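Local coordinates for PTS-dependent dihydroxyacetone kinase operon regulatory protein (Escherichia coli, PDB 4LRZ) that activates transcription of the dhaKLM operon from a sigma-70 promoter and represses its own gene, this piece being its N-terminal part, probably the sensor region, at residues W141-C146 and A164-Q169; E72-I77 and P91-Q96. All coordinates share one frame; numbering follows the deposited sequence.

Contact 1. Residues W141-C146 and A164-Q169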
ATOM      1  N   TRP F 141      28.472 -18.757 -17.467  1.00 43.14           N
ATOM      2  CA  TRP F 141      27.833 -20.027 -17.858  1.00 44.94           C
ATOM      3  C   TRP F 141      27.572 -20.982 -16.682  1.00 44.49           C
ATOM      4  O   TRP F 141      26.769 -21.889 -16.794  1.00 44.69           O
ATOM      5  CB  TRP F 141      28.614 -20.731 -18.964  1.00 46.29           C
ATOM      6  CG  TRP F 141      28.527 -20.028 -20.345  1.00 52.05           C
ATOM      7  CD1 TRP F 141      28.019 -18.775 -20.614  1.00 53.01           C
ATOM      8  CD2 TRP F 141      28.988 -20.544 -21.613  1.00 56.06           C
ATOM      9  NE1 TRP F 141      28.125 -18.495 -21.951  1.00 54.93           N
ATOM     10  CE2 TRP F 141      28.714 -19.553 -22.592  1.00 56.53           C
ATOM     11  CE3 TRP F 141      29.607 -21.745 -22.015  1.00 59.14           C
ATOM     12  CZ2 TRP F 141      29.037 -19.726 -23.953  1.00 60.00           C
ATOM     13  CZ3 TRP F 141      29.938 -21.918 -23.378  1.00 61.00           C
ATOM     14  CH2 TRP F 141      29.650 -20.913 -24.326  1.00 60.94           C
ATOM     15  N   ASN F 142      28.254 -20.757 -15.572  1.00 43.85           N
ATOM     16  CA  ASN F 142      28.006 -21.518 -14.363  1.00 45.47           C
ATOM     17  C   ASN F 142      26.882 -20.996 -13.491  1.00 43.71           C
ATOM     18  O   ASN F 142      26.553 -21.638 -12.517  1.00 44.91           O
ATOM     19  CB  ASN F 142      29.288 -21.600 -13.543  1.00 46.50           C
ATOM     20  CG  ASN F 142      30.317 -22.380 -14.241  1.00 50.10           C
ATOM     21  OD1 ASN F 142      31.324 -21.827 -14.688  1.00 55.65           O
ATOM     22  ND2 ASN F 142      30.039 -23.672 -14.450  1.00 51.86           N
ATOM     23  N   TRP F 143      26.309 -19.852 -13.869  1.00 41.82           N
ATOM     24  CA  TRP F 143      25.311 -19.140 -13.090  1.00 40.02           C
ATOM     25  C   TRP F 143      23.935 -19.123 -13.734  1.00 39.66           C
ATOM     26  O   TRP F 143      23.799 -19.217 -14.970  1.00 39.26           O
ATOM     27  CB  TRP F 143      25.796 -17.712 -12.800  1.00 38.90           C
ATOM     28  CG  TRP F 143      27.001 -17.774 -12.007  1.00 38.69           C
ATOM     29  CD1 TRP F 143      28.278 -17.940 -12.465  1.00 41.51           C
ATOM     30  CD2 TRP F 143      27.076 -17.839 -10.588  1.00 40.44           C
ATOM     31  NE1 TRP F 143      29.155 -18.053 -11.412  1.00 39.39           N
ATOM     32  CE2 TRP F 143      28.444 -17.988 -10.246  1.00 39.35           C
ATOM     33  CE3 TRP F 143      26.127 -17.767  -9.565  1.00 37.42           C
ATOM     34  CZ2 TRP F 143      28.878 -18.068  -8.933  1.00 38.27           C
ATOM     35  CZ3 TRP F 143      26.559 -17.816  -8.270  1.00 37.38           C
ATOM     36  CH2 TRP F 143      27.923 -17.972  -7.960  1.00 38.96           C
ATOM     37  N   ALA F 144      22.926 -19.053 -12.867  1.00 38.43           N
ATOM     38  CA  ALA F 144      21.570 -18.727 -13.225  1.00 38.23           C
ATOM     39  C   ALA F 144      21.254 -17.363 -12.578  1.00 37.66           C
ATOM     40  O   ALA F 144      21.610 -17.137 -11.415  1.00 38.66           O
ATOM     41  CB  ALA F 144      20.601 -19.813 -12.687  1.00 38.26           C
ATOM     42  N   PHE F 145      20.587 -16.461 -13.300  1.00 36.53           N
ATOM     43  CA  PHE F 145      20.091 -15.206 -12.702  1.00 35.54           C
ATOM     44  C   PHE F 145      18.577 -15.072 -12.918  1.00 35.49           C
ATOM     45  O   PHE F 145      18.073 -15.432 -13.978  1.00 36.17           O
ATOM     46  CB  PHE F 145      20.831 -13.983 -13.270  1.00 35.27           C
ATOM     47  CG  PHE F 145      22.264 -13.878 -12.816  1.00 35.54           C
ATOM     48  CD1 PHE F 145      22.596 -13.204 -11.647  1.00 39.63           C
ATOM     49  CD2 PHE F 145      23.275 -14.456 -13.530  1.00 35.89           C
ATOM     50  CE1 PHE F 145      23.933 -13.112 -11.217  1.00 38.06           C
ATOM     51  CE2 PHE F 145      24.599 -14.374 -13.104  1.00 35.57           C
ATOM     52  CZ  PHE F 145      24.925 -13.706 -11.969  1.00 36.49           C
ATOM     53  N   CYS F 146      17.855 -14.634 -11.896  1.00 34.47           N
ATOM     54  CA  CYS F 146      16.470 -14.228 -12.060  1.00 34.87           C
ATOM     55  C   CYS F 146      16.391 -12.783 -11.625  1.00 33.74           C
ATOM     56  O   CYS F 146      17.040 -12.377 -10.649  1.00 33.89           O
ATOM     57  CB  CYS F 146      15.538 -15.020 -11.134  1.00 35.19           C
ATOM     58  SG  CYS F 146      15.492 -16.790 -11.440  1.00 42.45           S
ATOM     59  N   ALA F 164      20.806 -14.835  -7.599  1.00 37.17           N
ATOM     60  CA  ALA F 164      21.910 -15.480  -8.310  1.00 38.36           C
ATOM     61  C   ALA F 164      22.195 -16.824  -7.652  1.00 40.11           C
ATOM     62  O   ALA F 164      22.216 -16.910  -6.422  1.00 41.52           O
ATOM     63  CB  ALA F 164      23.153 -14.612  -8.252  1.00 37.08           C
ATOM     64  N   CYS F 165      22.424 -17.861  -8.460  1.00 40.80           N
ATOM     65  CA  CYS F 165      22.783 -19.185  -7.956  1.00 41.70           C
ATOM     66  C   CYS F 165      23.515 -20.025  -8.981  1.00 42.33           C
ATOM     67  O   CYS F 165      23.299 -19.837 -10.177  1.00 41.85           O
ATOM     68  CB  CYS F 165      21.547 -19.956  -7.445  1.00 42.47           C
ATOM     69  SG  CYS F 165      20.382 -20.596  -8.671  1.00 43.32           S
ATOM     70  N   PRO F 166      24.363 -20.981  -8.520  1.00 43.75           N
ATOM     71  CA  PRO F 166      24.971 -21.929  -9.474  1.00 44.71           C
ATOM     72  C   PRO F 166      23.890 -22.539 -10.352  1.00 45.66           C
ATOM     73  O   PRO F 166      22.796 -22.855  -9.870  1.00 45.98           O
ATOM     74  CB  PRO F 166      25.641 -22.974  -8.578  1.00 45.16           C
ATOM     75  CG  PRO F 166      25.937 -22.274  -7.309  1.00 44.63           C
ATOM     76  CD  PRO F 166      24.895 -21.161  -7.154  1.00 44.47           C
ATOM     77  N   VAL F 167      24.174 -22.636 -11.641  1.00 46.51           N
ATOM     78  CA  VAL F 167      23.176 -23.044 -12.616  1.00 48.20           C
ATOM     79  C   VAL F 167      22.518 -24.406 -12.277  1.00 50.21           C
ATOM     80  O   VAL F 167      21.304 -24.555 -12.427  1.00 51.16           O
ATOM     81  CB  VAL F 167      23.761 -22.988 -14.077  1.00 48.03           C
ATOM     82  CG1 VAL F 167      24.623 -24.173 -14.371  1.00 47.57           C
ATOM     83  CG2 VAL F 167      22.652 -22.872 -15.092  1.00 48.88           C
ATOM     84  N   GLU F 168      23.302 -25.375 -11.796  1.00 51.82           N
ATOM     85  CA  GLU F 168      22.762 -26.701 -11.443  1.00 54.01           C
ATOM     86  C   GLU F 168      21.742 -26.689 -10.280  1.00 53.43           C
ATOM     87  O   GLU F 168      20.960 -27.623 -10.138  1.00 53.85           O
ATOM     88  CB  GLU F 168      23.890 -27.736 -11.181  1.00 56.01           C
ATOM     89  CG  GLU F 168      24.608 -27.639  -9.779  1.00 60.03           C
ATOM     90  CD  GLU F 168      25.836 -26.656  -9.725  1.00 65.65           C
ATOM     91  OE1 GLU F 168      26.154 -25.950 -10.741  1.00 63.74           O
ATOM     92  OE2 GLU F 168      26.481 -26.608  -8.634  1.00 66.13           O
ATOM     93  N   GLN F 169      21.739 -25.635  -9.467  1.00 52.44           N
ATOM     94  CA  GLN F 169      20.830 -25.569  -8.321  1.00 52.30           C
ATOM     95  C   GLN F 169      19.611 -24.662  -8.485  1.00 50.38           C
ATOM     96  O   GLN F 169      18.914 -24.383  -7.514  1.00 49.70           O
ATOM     97  CB  GLN F 169      21.592 -25.117  -7.096  1.00 52.99           C
ATOM     98  CG  GLN F 169      22.674 -26.053  -6.670  1.00 56.35           C
ATOM     99  CD  GLN F 169      23.476 -25.451  -5.567  1.00 58.86           C
ATOM    100  OE1 GLN F 169      22.925 -24.995  -4.551  1.00 59.86           O
ATOM    101  NE2 GLN F 169      24.788 -25.411  -5.753  1.00 59.42           N
TER

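Contact 2. Residues E72-I77 and P91-Q96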
ATOM      1  N   GLU F  72      22.741 -22.437  -1.715  1.00 47.83           N
ATOM      2  CA  GLU F  72      23.819 -21.667  -2.378  1.00 47.43           C
ATOM      3  C   GLU F  72      23.226 -20.608  -3.304  1.00 45.80           C
ATOM      4  O   GLU F  72      22.983 -20.877  -4.480  1.00 45.00           O
ATOM      5  CB  GLU F  72      24.749 -22.593  -3.177  1.00 48.94           C
ATOM      6  CG  GLU F  72      25.710 -23.477  -2.336  1.00 52.31           C
ATOM      7  CD  GLU F  72      26.417 -24.569  -3.158  1.00 58.01           C
ATOM      8  OE1 GLU F  72      26.093 -25.763  -2.941  1.00 61.68           O
ATOM      9  OE2 GLU F  72      27.293 -24.260  -4.017  1.00 59.08           O
ATOM     10  N   CYS F  73      22.954 -19.418  -2.771  1.00 44.43           N
ATOM     11  CA  CYS F  73      22.398 -18.368  -3.586  1.00 44.73           C
ATOM     12  C   CYS F  73      22.637 -16.995  -2.976  1.00 42.83           C
ATOM     13  O   CYS F  73      23.047 -16.878  -1.839  1.00 44.17           O
ATOM     14  CB  CYS F  73      20.900 -18.574  -3.848  1.00 45.55           C
ATOM     15  SG  CYS F  73      19.852 -18.012  -2.503  1.00 53.09           S
ATOM     16  N   ALA F  74      22.382 -15.959  -3.758  1.00 40.30           N
ATOM     17  CA  ALA F  74      22.609 -14.597  -3.334  1.00 38.01           C
ATOM     18  C   ALA F  74      21.443 -13.802  -3.839  1.00 36.19           C
ATOM     19  O   ALA F  74      20.877 -14.087  -4.912  1.00 35.11           O
ATOM     20  CB  ALA F  74      23.892 -14.085  -3.953  1.00 36.73           C
ATOM     21  N   LEU F  75      21.119 -12.760  -3.103  1.00 35.47           N
ATOM     22  CA  LEU F  75      20.049 -11.862  -3.500  1.00 34.16           C
ATOM     23  C   LEU F  75      20.672 -10.458  -3.632  1.00 33.23           C
ATOM     24  O   LEU F  75      21.530 -10.074  -2.806  1.00 33.41           O
ATOM     25  CB  LEU F  75      18.948 -11.903  -2.444  1.00 34.58           C
ATOM     26  CG  LEU F  75      18.215 -13.251  -2.246  1.00 36.76           C
ATOM     27  CD1 LEU F  75      17.583 -13.395  -0.838  1.00 36.36           C
ATOM     28  CD2 LEU F  75      17.142 -13.433  -3.294  1.00 37.67           C
ATOM     29  N   PHE F  76      20.241  -9.711  -4.656  1.00 30.90           N
ATOM     30  CA  PHE F  76      20.753  -8.391  -4.953  1.00 30.63           C
ATOM     31  C   PHE F  76      19.610  -7.379  -5.054  1.00 30.50           C
ATOM     32  O   PHE F  76      18.570  -7.681  -5.611  1.00 29.69           O
ATOM     33  CB  PHE F  76      21.413  -8.393  -6.360  1.00 31.11           C
ATOM     34  CG  PHE F  76      22.742  -9.152  -6.483  1.00 32.05           C
ATOM     35  CD1 PHE F  76      23.475  -9.566  -5.383  1.00 32.88           C
ATOM     36  CD2 PHE F  76      23.302  -9.345  -7.773  1.00 36.54           C
ATOM     37  CE1 PHE F  76      24.718 -10.214  -5.551  1.00 34.74           C
ATOM     38  CE2 PHE F  76      24.555  -9.965  -7.964  1.00 33.69           C
ATOM     39  CZ  PHE F  76      25.261 -10.405  -6.834  1.00 35.42           C
ATOM     40  N   ILE F  77      19.824  -6.160  -4.571  1.00 30.57           N
ATOM     41  CA  ILE F  77      19.009  -5.025  -5.016  1.00 31.13           C
ATOM     42  C   ILE F  77      19.863  -4.155  -5.970  1.00 30.75           C
ATOM     43  O   ILE F  77      20.985  -3.845  -5.640  1.00 31.45           O
ATOM     44  CB  ILE F  77      18.588  -4.094  -3.862  1.00 30.61           C
ATOM     45  CG1 ILE F  77      18.649  -4.817  -2.548  1.00 30.65           C
ATOM     46  CG2 ILE F  77      17.193  -3.476  -4.162  1.00 31.08           C
ATOM     47  CD1 ILE F  77      17.439  -4.427  -1.537  1.00 32.49           C
ATOM     48  N   PRO F  91      27.045 -16.691   2.402  1.00 44.54           N
ATOM     49  CA  PRO F  91      28.434 -16.170   2.475  1.00 45.38           C
ATOM     50  C   PRO F  91      29.368 -16.662   1.338  1.00 46.05           C
ATOM     51  O   PRO F  91      29.982 -15.836   0.591  1.00 46.00           O
ATOM     52  CB  PRO F  91      28.921 -16.634   3.859  1.00 47.19           C
ATOM     53  CG  PRO F  91      27.639 -16.800   4.700  1.00 46.16           C
ATOM     54  CD  PRO F  91      26.509 -17.105   3.728  1.00 45.02           C
ATOM     55  N   GLN F  92      29.437 -17.976   1.165  1.00 46.70           N
ATOM     56  CA  GLN F  92      30.227 -18.578   0.089  1.00 47.14           C
ATOM     57  C   GLN F  92      29.808 -18.105  -1.324  1.00 44.87           C
ATOM     58  O   GLN F  92      30.656 -17.816  -2.189  1.00 43.62           O
ATOM     59  CB  GLN F  92      30.166 -20.100   0.183  1.00 48.69           C
ATOM     60  CG  GLN F  92      30.968 -20.860  -0.924  1.00 55.06           C
ATOM     61  CD  GLN F  92      30.663 -22.374  -0.944  1.00 63.34           C
ATOM     62  OE1 GLN F  92      31.441 -23.182  -0.432  1.00 67.05           O
ATOM     63  NE2 GLN F  92      29.514 -22.746  -1.512  1.00 64.03           N
ATOM     64  N   THR F  93      28.505 -18.030  -1.560  1.00 43.34           N
ATOM     65  CA  THR F  93      28.024 -17.668  -2.874  1.00 41.80           C
ATOM     66  C   THR F  93      28.392 -16.195  -3.104  1.00 41.13           C
ATOM     67  O   THR F  93      28.908 -15.842  -4.148  1.00 41.16           O
ATOM     68  CB  THR F  93      26.535 -18.023  -3.029  1.00 41.41           C
ATOM     69  OG1 THR F  93      26.360 -19.411  -2.716  1.00 42.57           O
ATOM     70  CG2 THR F  93      26.039 -17.800  -4.415  1.00 39.66           C
ATOM     71  N   LEU F  94      28.200 -15.371  -2.090  1.00 41.39           N
ATOM     72  CA  LEU F  94      28.594 -13.972  -2.115  1.00 41.12           C
ATOM     73  C   LEU F  94      30.078 -13.799  -2.320  1.00 42.74           C
ATOM     74  O   LEU F  94      30.475 -12.877  -3.042  1.00 41.72           O
ATOM     75  CB  LEU F  94      28.191 -13.243  -0.847  1.00 40.33           C
ATOM     76  CG  LEU F  94      26.680 -13.037  -0.765  1.00 41.67           C
ATOM     77  CD1 LEU F  94      26.213 -12.582   0.647  1.00 39.57           C
ATOM     78  CD2 LEU F  94      26.249 -12.078  -1.879  1.00 36.45           C
ATOM     79  N   GLN F  95      30.904 -14.662  -1.726  1.00 44.33           N
ATOM     80  CA  GLN F  95      32.320 -14.541  -2.045  1.00 46.47           C
ATOM     81  C   GLN F  95      32.633 -14.935  -3.491  1.00 45.40           C
ATOM     82  O   GLN F  95      33.438 -14.259  -4.119  1.00 45.57           O
ATOM     83  CB  GLN F  95      33.287 -15.178  -1.003  1.00 48.68           C
ATOM     84  CG  GLN F  95      33.539 -16.693  -1.101  1.00 55.05           C
ATOM     85  CD  GLN F  95      34.561 -17.157  -2.176  1.00 60.55           C
ATOM     86  OE1 GLN F  95      35.320 -16.353  -2.746  1.00 63.04           O
ATOM     87  NE2 GLN F  95      34.583 -18.483  -2.437  1.00 61.39           N
ATOM     88  N   GLN F  96      31.997 -15.981  -4.027  1.00 44.95           N
ATOM     89  CA  GLN F  96      32.199 -16.352  -5.439  1.00 45.02           C
ATOM     90  C   GLN F  96      31.770 -15.245  -6.437  1.00 44.03           C
ATOM     91  O   GLN F  96      32.480 -14.949  -7.407  1.00 44.75           O
ATOM     92  CB  GLN F  96      31.510 -17.668  -5.776  1.00 45.36           C
ATOM     93  CG  GLN F  96      31.996 -18.837  -4.926  1.00 51.59           C
ATOM     94  CD  GLN F  96      31.169 -20.118  -5.089  1.00 57.03           C
ATOM     95  OE1 GLN F  96      30.133 -20.137  -5.761  1.00 58.37           O
ATOM     96  NE2 GLN F  96      31.640 -21.206  -4.475  1.00 60.85           N
TER
HETATM   97  O   HOH W   1      27.906 -21.085  -4.102  1.00 33.82           O

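Contact 1. Residues W141-C146 and A164-Q169
Trp-143 turns its CG opposite its own carbonyl carbon (chi1 -62°), and that turn brings the six-membered part of the ring back against Cys-165 and Pro-166 although the side chain sets off away from them. CE3 of Trp-143 sits 3.5 Å from C of Cys-165, CZ3 touches CD of Pro-166, and CA of Pro-166 lies above one ring face, offset toward the rim. Phe-145 takes a similar first torsion, which puts its CE1 3.4 Å from the CB of Ala-164.

Ala-144 presents its methyl on the opposite side of the sheet, near SG of Cys-165. Backbone bonds join this pair in both directions: Ala-144 N to Cys-165 O is 2.8 Å, and Cys-165 N to Ala-144 O is 3.1 Å. A third bond, Val-167 N to Asn-142 O at 2.7 Å, is fairly straight at the hydrogen, but the donor stands 36° out of the carbonyl plane, as the chain is already leaving the strand for a short 3-10 turn. There Val-167 lays CG1 near the carbonyl O of Trp-141. CG2 of Val-167 is 3.8 Å from O of Trp-143.

Helix 91-99 covers the Trp-143 side through Thr-93, Gln-96 and Leu-97, while Asp-174 of helix 174-211 meets Cys-165. This is the open end of the antiparallel beta hairpin formed by strands 143-151 and 157-166 in the GAF-domain sheet.

Contact 2. Residues E72-I77 and P91-Q96
The ring of Phe-76 meets Leu-94 at its edge: CD2 of Leu-94 lies near the ring plane, 4.4 Å from CE1 of Phe-76. At the other end, the carboxylate of Glu-72 and the amide of Gln-92 are turned 74° apart. Their nearest atoms, Glu-72 OE2 and Gln-92 NE2, are 3.7 Å apart, and a water mediates between them. It lies within hydrogen-bonding distance of OE2 of Glu-72, at 3.2 Å, and accepts a weak bond from NE2 of Gln-92.

The same water is 2.7 Å from OG1 of Thr-93 and 2.9 Å from OE1 of Gln-96, so one solvent molecule ties three side chains of the helix to the residue leading into the strand. Its two hydrogens can serve only two of the three oxygens at a time. Gln-92 reaches it with an extended chain, its CG anti to the backbone N (chi1 180°).

Helix 91-99 follows strand 84-89, the edge strand paired with 74-79, after the single residue Asp-90, and packs across the GAF-domain sheet with its short segment at 59° to that of the strand. The CB of Thr-93 is directed toward the strand. OG1 of Thr-93, hydrogen-bonded to OD2 of Asp-90 just before the helix, comes within 3.4 Å of Cys-73 N at an angle too poor for a hydrogen bond, while CG2 of Thr-93 rests 3.8 Å from CA of Cys-73.

One helix position on, Leu-94 does not aim its CB at the strand, yet its CD2 comes to 3.7 Å from CB of Ala-74. Cys-73 and Leu-75 send their side chains away from this helix, to Trp-65 and Leu-61 of helix 51-66 on the other side of the sheet.

Overall arrangement
Contacts 1 and 2 share one antiparallel sheet of the GAF domain, where strands 157-166 and 74-79 are neighbours; Ala-164 N and Ala-74 O, 2.8 Å apart, probably form a hydrogen bond between them. Contact 1 is the more buried and joins strand to strand, so its polar links are backbone hydrogen bonds, with apolar side chains packing on both faces. Contact 2 sets a helix on a strand: its apolar part is largely buried, with Leu-94 partly exposed, whereas its polar end, nearer the surface, relies on a water. Helix 91-99 borders both. At the polar end, Gln-169 NE2 probably bonds to Glu-72 OE1, linking the two contacts through side chains.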